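Local coordinates for protein L-talarate/galactarate dehydratase (Salmonella typhimurium, PDB 2PP0) that catalyses the magnesium-dependent dehydration of L-talarate and galactarate to 5-keto-4-deoxy-D-glucarate, and also epimerises L-talarate to galactarate, at residues R159-C164 with R367-D372; D271-T276 with S295-P300; F357-E362 with L376-S381. All blocks are in the same frame, centred on the assembly; numbering follows the deposited sequence.

Interaction 1: R159-C164 with R367-D372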
loop_
_atom_site.group_PDB
_atom_site.type_symbol
_atom_site.label_atom_id
_atom_site.label_comp_id
_atom_site.label_asym_id
_atom_site.label_seq_id
_atom_site.Cartn_x
_atom_site.Cartn_y
_atom_site.Cartn_z
ATOM N N ARG B 159 15.146 -3.860 -4.335
ATOM C CA ARG B 159 16.464 -3.685 -4.943
ATOM C C ARG B 159 17.109 -2.381 -4.475
ATOM O O ARG B 159 16.409 -1.449 -4.070
ATOM C CB ARG B 159 16.353 -3.711 -6.474
ATOM C CG ARG B 159 15.395 -2.677 -7.076
ATOM C CD ARG B 159 15.095 -3.005 -8.540
ATOM N NE ARG B 159 14.368 -4.269 -8.682
ATOM C CZ ARG B 159 13.088 -4.447 -8.360
ATOM N NH1 ARG B 159 12.367 -3.438 -7.878
ATOM N NH2 ARG B 159 12.528 -5.642 -8.502
ATOM N N ASP B 160 18.440 -2.325 -4.528
ATOM C CA ASP B 160 19.194 -1.147 -4.094
ATOM C C ASP B 160 19.564 -0.217 -5.246
ATOM O O ASP B 160 20.107 0.868 -5.022
ATOM C CB ASP B 160 20.482 -1.565 -3.379
ATOM C CG ASP B 160 20.228 -2.491 -2.207
ATOM O OD1 ASP B 160 19.378 -2.159 -1.350
ATOM O OD2 ASP B 160 20.891 -3.549 -2.146
ATOM N N SER B 161 19.297 -0.663 -6.469
ATOM C CA SER B 161 19.573 0.121 -7.666
ATOM C C SER B 161 18.589 -0.325 -8.749
ATOM O O SER B 161 18.002 -1.404 -8.648
ATOM C CB SER B 161 21.018 -0.090 -8.139
ATOM O OG SER B 161 21.248 -1.429 -8.537
ATOM N N VAL B 162 18.411 0.499 -9.779
ATOM C CA VAL B 162 17.474 0.172 -10.850
ATOM C C VAL B 162 18.084 0.321 -12.245
ATOM O O VAL B 162 18.789 1.295 -12.516
ATOM C CB VAL B 162 16.217 1.080 -10.765
ATOM C CG1 VAL B 162 15.233 0.733 -11.880
ATOM C CG2 VAL B 162 15.544 0.918 -9.408
ATOM N N GLN B 163 17.807 -0.645 -13.123
ATOM C CA GLN B 163 18.297 -0.604 -14.505
ATOM C C GLN B 163 17.859 0.746 -15.059
ATOM O O GLN B 163 16.717 1.147 -14.865
ATOM C CB GLN B 163 17.635 -1.678 -15.370
ATOM C CG GLN B 163 17.844 -3.105 -14.957
ATOM C CD GLN B 163 17.058 -4.050 -15.845
ATOM O OE1 GLN B 163 15.830 -3.974 -15.921
ATOM N NE2 GLN B 163 17.761 -4.939 -16.526
ATOM N N CYS B 164 18.744 1.423 -15.779
ATOM C CA CYS B 164 18.422 2.736 -16.318
ATOM C C CYS B 164 18.747 2.866 -17.809
ATOM O O CYS B 164 19.789 2.393 -18.269
ATOM C CB CYS B 164 19.192 3.792 -15.510
ATOM S SG CYS B 164 18.741 5.512 -15.809
ATOM N N ARG B 367 22.993 0.875 -14.073
ATOM C CA ARG B 367 21.961 1.035 -13.048
ATOM C C ARG B 367 22.088 2.343 -12.262
ATOM O O ARG B 367 23.185 2.890 -12.108
ATOM C CB ARG B 367 22.014 -0.150 -12.072
ATOM C CG ARG B 367 21.957 -1.524 -12.734
ATOM C CD ARG B 367 22.067 -2.639 -11.696
ATOM N NE ARG B 367 20.837 -2.815 -10.920
ATOM C CZ ARG B 367 19.816 -3.578 -11.297
ATOM N NH1 ARG B 367 19.871 -4.245 -12.442
ATOM N NH2 ARG B 367 18.739 -3.678 -10.531
ATOM N N MET B 368 20.961 2.847 -11.767
ATOM C CA MET B 368 20.975 4.071 -10.977
ATOM C C MET B 368 20.863 3.605 -9.524
ATOM O O MET B 368 19.977 2.818 -9.178
ATOM C CB MET B 368 19.800 4.985 -11.363
ATOM C CG MET B 368 20.028 6.477 -11.077
ATOM S SD MET B 368 21.450 7.231 -11.964
ATOM C CE MET B 368 20.636 7.907 -13.419
ATOM N N TRP B 369 21.775 4.076 -8.678
ATOM C CA TRP B 369 21.793 3.664 -7.283
ATOM C C TRP B 369 21.080 4.581 -6.313
ATOM O O TRP B 369 21.129 5.802 -6.441
ATOM C CB TRP B 369 23.240 3.471 -6.821
ATOM C CG TRP B 369 23.875 2.281 -7.441
ATOM C CD1 TRP B 369 24.289 2.151 -8.735
ATOM C CD2 TRP B 369 24.085 1.010 -6.821
ATOM N NE1 TRP B 369 24.740 0.874 -8.960
ATOM C CE2 TRP B 369 24.625 0.152 -7.801
ATOM C CE3 TRP B 369 23.866 0.511 -5.530
ATOM C CZ2 TRP B 369 24.951 -1.178 -7.531
ATOM C CZ3 TRP B 369 24.190 -0.814 -5.261
ATOM C CH2 TRP B 369 24.727 -1.642 -6.259
ATOM N N ILE B 370 20.410 3.972 -5.337
ATOM C CA ILE B 370 19.700 4.724 -4.311
ATOM C C ILE B 370 20.740 5.127 -3.275
ATOM O O ILE B 370 21.444 4.270 -2.730
ATOM C CB ILE B 370 18.628 3.852 -3.621
ATOM C CG1 ILE B 370 17.618 3.341 -4.655
ATOM C CG2 ILE B 370 17.924 4.652 -2.539
ATOM C CD1 ILE B 370 16.584 2.399 -4.068
ATOM N N SER B 371 20.847 6.424 -3.005
ATOM C CA SER B 371 21.819 6.903 -2.032
ATOM C C SER B 371 21.270 6.737 -0.621
ATOM O O SER B 371 20.113 6.355 -0.428
ATOM C CB SER B 371 22.161 8.374 -2.284
ATOM O OG SER B 371 21.120 9.229 -1.850
ATOM N N ASP B 372 22.109 7.024 0.366
ATOM C CA ASP B 372 21.710 6.908 1.760
ATOM C C ASP B 372 20.935 8.136 2.225
ATOM O O ASP B 372 20.465 8.181 3.358
ATOM C CB ASP B 372 22.948 6.722 2.638
ATOM C CG ASP B 372 23.846 7.943 2.635
ATOM O OD1 ASP B 372 24.231 8.406 1.539
ATOM O OD2 ASP B 372 24.168 8.441 3.728
HETATM O O HOH W 1 21.490 1.518 -2.635
#
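The guanidinium of R367 grips S161 side-on with two nitrogens. R367 NE meets S161 OG at 2.8 Å, close to the guanidinium plane. R367 NH2 reaches S161 O at 3.0 Å, from above the plane of that carbonyl. A bend at chi3 (74°) turns the arginine back across the neighbouring strand, so that Q163 N lies over one face of its guanidinium. E344 gives R367 NH2 a salt bridge as well, which probably steadies the charge. The strands are antiparallel. V162 and M368 form a hydrogen-bonded pair, with M368 N to V162 O at 2.8 Å and V162 N to M368 O at 2.9 Å. Further along, I370 N donates to D160 O in a nearly straight bond (171°), and a water donates to both D160 O and I370 O. Packing differs on the two faces. On one, S161 CB sits over the W369 indole as a CH-pi contact, 3.6 Å from the centroid of the five-membered ring. On the other, V162 and M368 pack on L347. Strand 161-166 belongs to the modified TIM barrel of the enolase superfamily, parallel to strand 346-349. Strand 367-369 pairs antiparallel with it in a small mixed sheet.

Interaction 2: D271-T276 with S295-P300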
loop_
_atom_site.group_PDB
_atom_site.type_symbol
_atom_site.label_atom_id
_atom_site.label_comp_id
_atom_site.label_asym_id
_atom_site.label_seq_id
_atom_site.Cartn_x
_atom_site.Cartn_y
_atom_site.Cartn_z
ATOM N N ASP B 271 5.372 -10.472 -30.045
ATOM C CA ASP B 271 6.162 -11.110 -29.000
ATOM C C ASP B 271 6.885 -9.998 -28.255
ATOM O O ASP B 271 7.114 -10.088 -27.049
ATOM C CB ASP B 271 7.175 -12.082 -29.611
ATOM C CG ASP B 271 6.572 -13.447 -29.899
ATOM O OD1 ASP B 271 5.358 -13.623 -29.661
ATOM O OD2 ASP B 271 7.311 -14.346 -30.356
ATOM N N THR B 272 7.243 -8.945 -28.988
ATOM C CA THR B 272 7.913 -7.799 -28.390
ATOM C C THR B 272 6.949 -7.154 -27.408
ATOM O O THR B 272 5.762 -7.006 -27.700
ATOM C CB THR B 272 8.283 -6.736 -29.440
ATOM O OG1 THR B 272 9.171 -7.304 -30.407
ATOM C CG2 THR B 272 8.959 -5.544 -28.772
ATOM N N PRO B 273 7.440 -6.780 -26.223
ATOM C CA PRO B 273 6.573 -6.150 -25.227
ATOM C C PRO B 273 6.053 -4.794 -25.695
ATOM O O PRO B 273 6.728 -4.081 -26.441
ATOM C CB PRO B 273 7.487 -6.024 -24.010
ATOM C CG PRO B 273 8.387 -7.225 -24.150
ATOM C CD PRO B 273 8.727 -7.180 -25.622
ATOM N N ILE B 274 4.844 -4.450 -25.261
ATOM C CA ILE B 274 4.238 -3.163 -25.604
ATOM C C ILE B 274 4.208 -2.360 -24.310
ATOM O O ILE B 274 3.898 -2.907 -23.254
ATOM C CB ILE B 274 2.786 -3.336 -26.128
ATOM C CG1 ILE B 274 2.803 -4.086 -27.463
ATOM C CG2 ILE B 274 2.113 -1.965 -26.297
ATOM C CD1 ILE B 274 3.601 -3.384 -28.548
ATOM N N ALA B 275 4.537 -1.076 -24.390
ATOM C CA ALA B 275 4.545 -0.213 -23.215
ATOM C C ALA B 275 3.715 1.044 -23.443
ATOM O O ALA B 275 3.655 1.555 -24.559
ATOM C CB ALA B 275 5.976 0.177 -22.867
ATOM N N THR B 276 3.079 1.538 -22.383
ATOM C CA THR B 276 2.286 2.757 -22.485
ATOM C C THR B 276 1.816 3.246 -21.121
ATOM O O THR B 276 1.934 2.534 -20.111
ATOM C CB THR B 276 1.046 2.555 -23.387
ATOM O OG1 THR B 276 0.435 3.827 -23.646
ATOM C CG2 THR B 276 0.030 1.642 -22.704
ATOM N N SER B 295 -1.082 -3.297 -22.143
ATOM C CA SER B 295 0.366 -3.380 -22.279
ATOM C C SER B 295 1.101 -4.337 -21.343
ATOM O O SER B 295 0.596 -4.715 -20.286
ATOM C CB SER B 295 0.965 -1.979 -22.117
ATOM O OG SER B 295 0.650 -1.447 -20.835
ATOM N N ASP B 296 2.312 -4.697 -21.758
ATOM C CA ASP B 296 3.195 -5.593 -21.016
ATOM C C ASP B 296 3.952 -4.795 -19.953
ATOM O O ASP B 296 4.288 -5.317 -18.884
ATOM C CB ASP B 296 4.168 -6.255 -21.996
ATOM C CG ASP B 296 3.444 -7.014 -23.097
ATOM O OD1 ASP B 296 2.828 -8.053 -22.786
ATOM O OD2 ASP B 296 3.476 -6.566 -24.263
ATOM N N PHE B 297 4.229 -3.532 -20.267
ATOM C CA PHE B 297 4.903 -2.617 -19.344
ATOM C C PHE B 297 3.933 -1.478 -19.045
ATOM O O PHE B 297 3.342 -0.904 -19.965
ATOM C CB PHE B 297 6.168 -1.998 -19.962
ATOM C CG PHE B 297 7.373 -2.897 -19.946
ATOM C CD1 PHE B 297 7.537 -3.890 -20.907
ATOM C CD2 PHE B 297 8.360 -2.734 -18.973
ATOM C CE1 PHE B 297 8.666 -4.708 -20.901
ATOM C CE2 PHE B 297 9.492 -3.545 -18.958
ATOM C CZ PHE B 297 9.647 -4.535 -19.924
ATOM N N VAL B 298 3.762 -1.160 -17.768
ATOM C CA VAL B 298 2.886 -0.068 -17.363
ATOM C C VAL B 298 3.795 1.109 -17.031
ATOM O O VAL B 298 4.720 0.980 -16.220
ATOM C CB VAL B 298 2.043 -0.460 -16.130
ATOM C CG1 VAL B 298 1.196 0.715 -15.672
ATOM C CG2 VAL B 298 1.151 -1.650 -16.479
ATOM N N GLN B 299 3.537 2.256 -17.657
ATOM C CA GLN B 299 4.372 3.432 -17.453
ATOM C C GLN B 299 3.680 4.625 -16.807
ATOM O O GLN B 299 3.349 5.612 -17.478
ATOM C CB GLN B 299 4.978 3.848 -18.787
ATOM C CG GLN B 299 5.758 2.722 -19.437
ATOM C CD GLN B 299 6.273 3.086 -20.804
ATOM O OE1 GLN B 299 5.492 3.297 -21.738
ATOM N NE2 GLN B 299 7.593 3.168 -20.936
ATOM N N PRO B 300 3.458 4.556 -15.488
ATOM C CA PRO B 300 2.803 5.670 -14.816
ATOM C C PRO B 300 3.800 6.790 -14.524
ATOM O O PRO B 300 5.017 6.594 -14.577
ATOM C CB PRO B 300 2.221 5.021 -13.566
ATOM C CG PRO B 300 3.249 3.973 -13.230
ATOM C CD PRO B 300 3.690 3.424 -14.567
#
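A275 pairs with F297 and T276 with V298 in two neighbouring parallel strands, 274-276 and 297-298. They are joined by helix 283-291 in a beta-alpha-beta unit of the C-terminal TIM-barrel-like domain. I274 O accepts two backbone bonds, from D296 N at 2.8 Å and from F297 N at 3.1 Å. F297 O then receives a weak bond from T276 N, at 3.4 Å. Q299 N closes the pairing on T276 O at 2.9 Å, approaching from above the carbonyl plane.

The side chain of D296 adds a further link. Its OD2 takes the N-H of I274 at 2.7 Å through the anti lone pair. The CG of D296 stands beside its own backbone N (chi1 -57°), which turns the carboxylate back toward residues 273-274. D296 therefore holds I274 at both backbone polar atoms, with its N on the carbonyl and its carboxylate on the N-H.

Apolar contacts gather at F297. Its ring meets P273 CB with its edge, in plane, while A275 CB rests on F297 CB. W250 also meets the F297 ring. T276 CG2 lies 3.7 Å from S295 OG, whose hydroxyl bonds to F297 O. I274 and T276 face helix 260-269, and V298 packs on helices 283-291 and 308-320.

Q299 leads toward the metal site. Its NE2 donates to OE1 of E252, a magnesium-binding residue, and this bond may help to position that carboxylate. The extended Q299 chain passes alongside A275, and its OE1 comes to 3.4 Å from A275 CB.

Interaction 3: F357-E362 with L376-S381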
loop_
_atom_site.group_PDB
_atom_site.type_symbol
_atom_site.label_atom_id
_atom_site.label_comp_id
_atom_site.label_asym_id
_atom_site.label_seq_id
_atom_site.Cartn_x
_atom_site.Cartn_y
_atom_site.Cartn_z
ATOM N N PHE B 357 18.428 20.424 -8.313
ATOM C CA PHE B 357 18.856 19.885 -7.029
ATOM C C PHE B 357 20.355 19.973 -6.770
ATOM O O PHE B 357 21.164 19.983 -7.696
ATOM C CB PHE B 357 18.404 18.429 -6.934
ATOM C CG PHE B 357 16.954 18.227 -7.274
ATOM C CD1 PHE B 357 15.956 18.709 -6.435
ATOM C CD2 PHE B 357 16.587 17.574 -8.446
ATOM C CE1 PHE B 357 14.609 18.545 -6.757
ATOM C CE2 PHE B 357 15.244 17.405 -8.779
ATOM C CZ PHE B 357 14.254 17.891 -7.932
ATOM N N ASN B 358 20.715 20.022 -5.496
ATOM C CA ASN B 358 22.111 20.097 -5.096
ATOM C C ASN B 358 22.802 18.750 -5.255
ATOM O O ASN B 358 24.009 18.690 -5.502
ATOM C CB ASN B 358 22.204 20.557 -3.641
ATOM C CG ASN B 358 21.814 22.007 -3.468
ATOM O OD1 ASN B 358 21.190 22.383 -2.479
ATOM N ND2 ASN B 358 22.194 22.835 -4.432
ATOM N N GLU B 359 22.030 17.672 -5.128
ATOM C CA GLU B 359 22.566 16.318 -5.228
ATOM C C GLU B 359 22.283 15.654 -6.576
ATOM O O GLU B 359 21.282 15.949 -7.227
ATOM C CB GLU B 359 21.982 15.454 -4.104
ATOM C CG GLU B 359 22.061 16.089 -2.713
ATOM C CD GLU B 359 20.905 17.035 -2.414
ATOM O OE1 GLU B 359 20.133 17.367 -3.339
ATOM O OE2 GLU B 359 20.768 17.452 -1.245
ATOM N N GLN B 360 23.171 14.754 -6.985
ATOM C CA GLN B 360 23.022 14.036 -8.245
ATOM C C GLN B 360 23.025 12.534 -7.963
ATOM O O GLN B 360 23.675 12.081 -7.022
ATOM C CB GLN B 360 24.174 14.379 -9.197
ATOM C CG GLN B 360 24.320 15.867 -9.529
ATOM C CD GLN B 360 23.051 16.476 -10.111
ATOM O OE1 GLN B 360 22.422 15.898 -11.002
ATOM N NE2 GLN B 360 22.677 17.654 -9.617
ATOM N N LEU B 361 22.302 11.768 -8.776
ATOM C CA LEU B 361 22.233 10.318 -8.604
ATOM C C LEU B 361 23.430 9.603 -9.224
ATOM O O LEU B 361 23.994 10.049 -10.223
ATOM C CB LEU B 361 20.943 9.765 -9.219
ATOM C CG LEU B 361 19.639 10.098 -8.493
ATOM C CD1 LEU B 361 18.456 9.639 -9.334
ATOM C CD2 LEU B 361 19.627 9.432 -7.126
ATOM N N GLU B 362 23.802 8.479 -8.626
ATOM C CA GLU B 362 24.936 7.697 -9.095
ATOM C C GLU B 362 24.541 6.678 -10.158
ATOM O O GLU B 362 23.734 5.786 -9.902
ATOM C CB GLU B 362 25.581 6.972 -7.909
ATOM C CG GLU B 362 26.857 6.205 -8.244
ATOM C CD GLU B 362 27.310 5.301 -7.101
ATOM O OE1 GLU B 362 27.349 5.773 -5.945
ATOM O OE2 GLU B 362 27.631 4.119 -7.357
ATOM N N LEU B 376 13.280 11.793 -0.542
ATOM C CA LEU B 376 13.619 11.717 -1.957
ATOM C C LEU B 376 15.133 11.791 -2.117
ATOM O O LEU B 376 15.685 11.313 -3.103
ATOM C CB LEU B 376 12.954 12.866 -2.729
ATOM C CG LEU B 376 11.425 12.845 -2.723
ATOM C CD1 LEU B 376 10.867 14.113 -3.379
ATOM C CD2 LEU B 376 10.952 11.597 -3.457
ATOM N N GLY B 377 15.799 12.400 -1.138
ATOM C CA GLY B 377 17.247 12.520 -1.190
ATOM C C GLY B 377 17.745 13.687 -2.025
ATOM O O GLY B 377 18.835 13.633 -2.596
ATOM N N PHE B 378 16.952 14.750 -2.095
ATOM C CA PHE B 378 17.329 15.922 -2.877
ATOM C C PHE B 378 16.959 17.205 -2.156
ATOM O O PHE B 378 15.955 17.253 -1.448
ATOM C CB PHE B 378 16.616 15.905 -4.240
ATOM C CG PHE B 378 17.106 14.832 -5.185
ATOM C CD1 PHE B 378 18.328 14.964 -5.839
ATOM C CD2 PHE B 378 16.332 13.704 -5.439
ATOM C CE1 PHE B 378 18.772 13.991 -6.733
ATOM C CE2 PHE B 378 16.765 12.722 -6.334
ATOM C CZ PHE B 378 17.987 12.866 -6.983
ATOM N N THR B 379 17.779 18.239 -2.326
ATOM C CA THR B 379 17.496 19.542 -1.732
ATOM C C THR B 379 17.469 20.541 -2.886
ATOM O O THR B 379 18.229 20.408 -3.843
ATOM C CB THR B 379 18.570 19.977 -0.708
ATOM O OG1 THR B 379 19.840 20.082 -1.360
ATOM C CG2 THR B 379 18.657 18.971 0.432
ATOM N N LEU B 380 16.582 21.523 -2.806
ATOM C CA LEU B 380 16.458 22.530 -3.856
ATOM C C LEU B 380 17.707 23.395 -3.970
ATOM O O LEU B 380 18.190 23.943 -2.978
ATOM C CB LEU B 380 15.242 23.414 -3.590
ATOM C CG LEU B 380 13.887 22.706 -3.672
ATOM C CD1 LEU B 380 12.781 23.649 -3.219
ATOM C CD2 LEU B 380 13.645 22.228 -5.102
ATOM N N SER B 381 18.221 23.508 -5.189
ATOM C CA SER B 381 19.418 24.292 -5.470
ATOM C C SER B 381 19.090 25.772 -5.586
ATOM O O SER B 381 17.921 26.160 -5.617
ATOM C CB SER B 381 20.022 23.849 -6.790
ATOM O OG SER B 381 19.196 24.297 -7.852
#
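F357 and F378 form the tightly packed side of this contact. Their rings are inclined at 39°, with centroids 4.9 Å apart. F357 CD1 presses on F378 CB at 3.6 Å, and F378 CG lies over one face of the F357 ring, toward its rim. The F378 ring also turns its edge to E359 O, in plane, and its CZ meets L361 CG at 3.6 Å. Helix 331-339 covers this side through E332 and L335.

The solvent side is polar, with N358 and T379 exposed. N358 N donates to T379 O at 3.0 Å, nearly along the C=O axis. The E359 carboxylate returns to T379 through a bend at chi2 (84°). E359 OE1 takes T379 N at 2.7 Å, on its syn side and tilted from the carboxylate plane. T379 OG1 lies 2.8 Å from E359 OE2 and 2.9 Å from N358 OD1, and its one proton has both oxygens within reach.

A single backbone bridge joins F357 and L380. L380 packs on I64 and E66 of strand 57-69, so residues 376-381 link the barrel domain to the N-terminal domain's sheet. The S381 hydroxyl bonds to P355 O and caps the N of A384, forming the N-cap of helix 382-386.

In the fold
Interaction 2 is the buried contact, while interactions 1 and 3 are partly buried and both touch the second subunit. Interaction 2 joins two parallel barrel strands and reaches the magnesium-binding E252 through Q299. Its nearest atoms are about 7 Å from interaction 1 and about 14 Å from interaction 3, which lies on the opposite side of the chain's centre. Interactions 1 and 3 share a region: W369 N probably bonds to E362 O, and M368 packs on L361. Their segments alternate along the chain. The chemistry differs too. Interaction 1 adds an arginine grip to regular antiparallel pairing, whereas interaction 3 has a single backbone bridge, with aromatic packing inside and a carboxylate holding a backbone N-H outside.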